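Local coordinates for stress-response A/B barrel domain-containing protein (Thermobifida fusca, PDB 3BGU) that is of unknown function but forms a dimer of ferredoxin-like subunits of the stress-responsive A/B barrel family and holds nitrobenzene in a pocket, at residues A[26-31]-A[72-77]. Numbering follows the deposited sequence.
Sequences ALFRWN and YDFAVV. With NBZ (nitrobenzene), chain N; EDO (1,2-ethanediol), chain J.
A26 and V76 exchange two nearly straight backbone hydrogen bonds, A26 N to V76 O (3.0 Å) and V76 N to A26 O (2.9 Å), pairing the two central antiparallel strands of the ferredoxin-like sheet. F28 N continues the ladder to F74 O; past it a classic beta bulge sets both D73 and F74 against F28, and F28 O takes D73 N at 2.8 Å but F74 N only weakly. Beyond the bulge a carboxylate replaces the main chain: D73 OD2 accepts W30 N (2.9 Å) on its anti side, 32° out of the carboxylate plane. One water joins W30 NE1 to D73 O.

Apolar contacts line both faces. On the helix-covered one, F28 and F74 lie side by side, W30 CZ2 sits 3.5 Å from F74 CB, and V39 of helix 36-48 touches both W30 and F74. A26 CB, the F28 ring edge and V76 border the nitrobenzene; F28 CE1 is 3.5 Å from its nitro O1. The other face, turned to the second subunit, carries L27 CD2 on A75 CB and a CH-pi contact: the backbone sets R29 CB 3.5 Å above the centre of the Y72 ring, and in the modelled conformer chi1 (174°) sends the chain on, CD alongside Y72 CE1 (3.5 Å). The Y72 hydroxyl is hydrogen-bonded to D108 OD2 of the same chain. A serine in place of Y72 would probably leave R29 CB without its aromatic floor and D108 without this phenol partner.

Main-chain bonds, with the D73 carboxylate past the bulge, thus hold the register, while A26, F28 and V76 form an apolar side of the pocket, H24 and R109 supplying its hydrogen bonds, and the other face serves dimer packing.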
ATOM      1  N   ALA A  26      -1.136   1.499   5.339  1.00  2.64           N
ATOM      2  CA  ALA A  26      -2.449   1.875   5.862  1.00  2.82           C
ATOM      3  C   ALA A  26      -3.223   2.716   4.858  1.00  2.67           C
ATOM      4  O   ALA A  26      -2.680   3.648   4.295  1.00  2.65           O
ATOM      5  CB  ALA A  26      -2.306   2.653   7.176  1.00  5.19           C
ATOM      6  N   LEU A  27      -4.493   2.352   4.667  1.00  2.54           N
ATOM      7  CA  LEU A  27      -5.411   3.136   3.843  1.00  3.14           C
ATOM      8  C   LEU A  27      -6.494   3.750   4.750  1.00  3.41           C
ATOM      9  O   LEU A  27      -7.028   3.056   5.621  1.00  2.47           O
ATOM     10  CB  LEU A  27      -6.067   2.316   2.755  1.00  3.19           C
ATOM     11  CG  LEU A  27      -5.133   1.513   1.857  1.00  5.20           C
ATOM     12  CD1 LEU A  27      -5.902   0.768   0.756  1.00  5.76           C
ATOM     13  CD2 LEU A  27      -4.021   2.393   1.214  1.00  6.27           C
ATOM     14  N   PHE A  28      -6.733   5.042   4.552  1.00  3.05           N
ATOM     15  CA  PHE A  28      -7.684   5.819   5.307  1.00  2.53           C
ATOM     16  C   PHE A  28      -8.884   6.227   4.459  1.00  3.94           C
ATOM     17  O   PHE A  28      -8.748   6.610   3.292  1.00  2.65           O
ATOM     18  CB  PHE A  28      -7.056   7.102   5.823  1.00  2.59           C
ATOM     19  CG  PHE A  28      -5.770   6.922   6.543  1.00  2.24           C
ATOM     20  CD1 PHE A  28      -5.544   5.871   7.425  1.00  2.38           C
ATOM     21  CD2 PHE A  28      -4.786   7.902   6.415  1.00  2.58           C
ATOM     22  CE1 PHE A  28      -4.258   5.791   8.051  1.00  3.31           C
ATOM     23  CE2 PHE A  28      -3.541   7.801   7.017  1.00  2.53           C
ATOM     24  CZ  PHE A  28      -3.277   6.765   7.833  1.00  3.17           C
ATOM     25  N   ARG A  29     -10.046   6.203   5.104  0.50  2.90           N
ATOM     26  CA  ARG A  29     -11.330   6.733   4.595  0.50  5.32           C
ATOM     27  C   ARG A  29     -11.754   7.839   5.569  0.50  5.63           C
ATOM     28  O   ARG A  29     -12.027   7.556   6.746  0.50  4.14           O
ATOM     29  CB  ARG A  29     -12.380   5.622   4.576  0.50  7.00           C
ATOM     30  CG  ARG A  29     -13.814   6.058   4.199  0.50  5.67           C
ATOM     31  CD  ARG A  29     -14.715   4.844   3.855  0.50  3.26           C
ATOM     32  NE  ARG A  29     -15.402   4.312   5.025  0.50  7.33           N
ATOM     33  CZ  ARG A  29     -16.597   4.734   5.448  0.50  2.75           C
ATOM     34  NH1 ARG A  29     -17.256   5.672   4.785  0.50  2.00           N
ATOM     35  NH2 ARG A  29     -17.150   4.187   6.512  0.50  2.82           N
ATOM     36  N   TRP A  30     -11.800   9.087   5.108  1.00  6.98           N
ATOM     37  CA  TRP A  30     -12.080  10.215   5.993  1.00  8.15           C
ATOM     38  C   TRP A  30     -13.535  10.184   6.418  1.00  8.54           C
ATOM     39  O   TRP A  30     -14.369   9.625   5.694  1.00  8.23           O
ATOM     40  CB  TRP A  30     -11.762  11.545   5.343  1.00  8.12           C
ATOM     41  CG  TRP A  30     -10.375  11.692   4.819  1.00  9.48           C
ATOM     42  CD1 TRP A  30     -10.019  12.105   3.562  1.00  7.05           C
ATOM     43  CD2 TRP A  30      -9.152  11.439   5.516  1.00  5.21           C
ATOM     44  NE1 TRP A  30      -8.692  12.165   3.462  1.00  4.11           N
ATOM     45  CE2 TRP A  30      -8.110  11.742   4.632  1.00  7.06           C
ATOM     46  CE3 TRP A  30      -8.827  11.023   6.829  1.00  8.26           C
ATOM     47  CZ2 TRP A  30      -6.775  11.653   5.004  1.00  2.52           C
ATOM     48  CZ3 TRP A  30      -7.489  10.899   7.184  1.00  9.17           C
ATOM     49  CH2 TRP A  30      -6.475  11.181   6.253  1.00  4.05           C
ATOM     50  N   ASN A  31     -13.814  10.768   7.587  1.00  7.82           N
ATOM     51  CA  ASN A  31     -15.193  10.969   8.011  1.00  5.31           C
ATOM     52  C   ASN A  31     -15.668  12.346   7.453  1.00  8.17           C
ATOM     53  O   ASN A  31     -14.923  13.023   6.734  1.00  7.74           O
ATOM     54  CB  ASN A  31     -15.348  10.778   9.543  1.00  6.92           C
ATOM     55  CG  ASN A  31     -14.517  11.713  10.316  1.00  3.44           C
ATOM     56  OD1 ASN A  31     -14.404  12.874   9.951  1.00 13.81           O
ATOM     57  ND2 ASN A  31     -13.971  11.249  11.457  1.00  6.39           N
ATOM     58  N   TYR A  72     -10.683   4.298  -1.141  1.00  2.14           N
ATOM     59  CA  TYR A  72     -10.456   5.071   0.069  1.00  2.43           C
ATOM     60  C   TYR A  72      -9.785   6.371  -0.317  1.00  2.58           C
ATOM     61  O   TYR A  72      -9.590   6.628  -1.506  1.00  2.98           O
ATOM     62  CB  TYR A  72      -9.680   4.223   1.097  1.00  4.36           C
ATOM     63  CG  TYR A  72     -10.546   3.440   2.023  1.00  5.13           C
ATOM     64  CD1 TYR A  72     -11.821   3.060   1.647  1.00  3.34           C
ATOM     65  CD2 TYR A  72     -10.093   3.089   3.275  1.00  7.48           C
ATOM     66  CE1 TYR A  72     -12.635   2.377   2.511  1.00 10.26           C
ATOM     67  CE2 TYR A  72     -10.892   2.383   4.161  1.00  8.61           C
ATOM     68  CZ  TYR A  72     -12.185   2.035   3.752  1.00 11.07           C
ATOM     69  OH  TYR A  72     -13.103   1.371   4.559  1.00 11.54           O
ATOM     70  N   ASP A  73      -9.470   7.217   0.670  1.00  2.47           N
ATOM     71  CA  ASP A  73      -9.101   8.597   0.405  1.00  2.55           C
ATOM     72  C   ASP A  73      -7.608   8.882   0.445  1.00  2.51           C
ATOM     73  O   ASP A  73      -7.188   9.932  -0.032  1.00  3.43           O
ATOM     74  CB  ASP A  73      -9.756   9.522   1.443  1.00  2.58           C
ATOM     75  CG  ASP A  73     -11.255   9.496   1.339  1.00  4.14           C
ATOM     76  OD1 ASP A  73     -11.745   9.980   0.318  1.00  5.00           O
ATOM     77  OD2 ASP A  73     -11.928   8.887   2.202  1.00 11.01           O
ATOM     78  N   PHE A  74      -6.826   8.043   1.129  1.00  2.34           N
ATOM     79  CA  PHE A  74      -5.430   8.364   1.454  1.00  2.29           C
ATOM     80  C   PHE A  74      -4.688   7.055   1.765  1.00  2.60           C
ATOM     81  O   PHE A  74      -5.284   6.151   2.375  1.00  3.71           O
ATOM     82  CB  PHE A  74      -5.408   9.390   2.646  1.00  2.18           C
ATOM     83  CG  PHE A  74      -4.142  10.169   2.738  1.00  2.62           C
ATOM     84  CD1 PHE A  74      -3.052   9.619   3.354  1.00  2.16           C
ATOM     85  CD2 PHE A  74      -4.075  11.473   2.239  1.00  2.41           C
ATOM     86  CE1 PHE A  74      -1.870  10.300   3.465  1.00  2.89           C
ATOM     87  CE2 PHE A  74      -2.857  12.172   2.323  1.00  2.60           C
ATOM     88  CZ  PHE A  74      -1.757  11.557   2.927  1.00  5.77           C
ATOM     89  N   ALA A  75      -3.403   7.023   1.395  1.00  2.60           N
ATOM     90  CA  ALA A  75      -2.483   5.890   1.628  1.00  3.32           C
ATOM     91  C   ALA A  75      -1.221   6.367   2.315  1.00  3.51           C
ATOM     92  O   ALA A  75      -0.705   7.469   1.977  1.00  2.69           O
ATOM     93  CB  ALA A  75      -2.098   5.209   0.280  1.00  3.24           C
ATOM     94  N   VAL A  76      -0.708   5.578   3.255  0.50  2.20           N
ATOM     95  CA  VAL A  76       0.688   5.727   3.712  0.50  2.62           C
ATOM     96  C   VAL A  76       1.395   4.352   3.647  0.50  2.34           C
ATOM     97  O   VAL A  76       0.833   3.332   4.058  0.50  2.45           O
ATOM     98  CB  VAL A  76       0.781   6.363   5.126  0.50  2.11           C
ATOM     99  CG1 VAL A  76       0.055   5.486   6.137  0.50  2.55           C
ATOM    100  CG2 VAL A  76       2.242   6.577   5.558  0.50  5.19           C
ATOM    101  N   VAL A  77       2.644   4.348   3.164  1.00  2.51           N
ATOM    102  CA  VAL A  77       3.477   3.144   3.016  1.00  4.80           C
ATOM    103  C   VAL A  77       4.816   3.421   3.708  1.00  3.85           C
ATOM    104  O   VAL A  77       5.396   4.494   3.549  1.00  5.65           O
ATOM    105  CB  VAL A  77       3.751   2.798   1.529  1.00  5.23           C
ATOM    106  CG1 VAL A  77       4.434   1.420   1.385  1.00  9.41           C
ATOM    107  CG2 VAL A  77       2.463   2.895   0.677  1.00  5.35           C
TER
HETATM  108  C1  NBZ N 112       1.291   5.130   9.719  1.00  4.89           C
HETATM  109  C2  NBZ N 112       2.216   6.161   9.649  1.00  5.07           C
HETATM  110  C3  NBZ N 112       1.868   7.443   9.965  1.00  5.32           C
HETATM  111  C4  NBZ N 112       0.598   7.690  10.446  1.00  5.78           C
HETATM  112  C5  NBZ N 112      -0.360   6.683  10.530  1.00  2.42           C
HETATM  113  C6  NBZ N 112      -0.004   5.367  10.194  1.00  2.11           C
HETATM  114  N1  NBZ N 112      -0.930   4.302  10.291  1.00  7.24           N
HETATM  115  O1  NBZ N 112      -2.132   4.487  10.519  1.00  2.61           O
HETATM  116  O2  NBZ N 112      -0.564   3.117  10.116  1.00  2.45           O
HETATM  117  C1  EDO J 108     -14.688  12.280   1.824  1.00 21.39           C
HETATM  118  O1  EDO J 108     -16.030  12.189   2.314  1.00 23.08           O
HETATM  119  C2  EDO J 108     -14.079  10.909   1.991  1.00 12.07           C
HETATM  120  O2  EDO J 108     -14.981  10.056   2.724  1.00 28.01           O
HETATM  121  O   HOH W   1      -7.272  12.587   0.953  1.00  5.12           O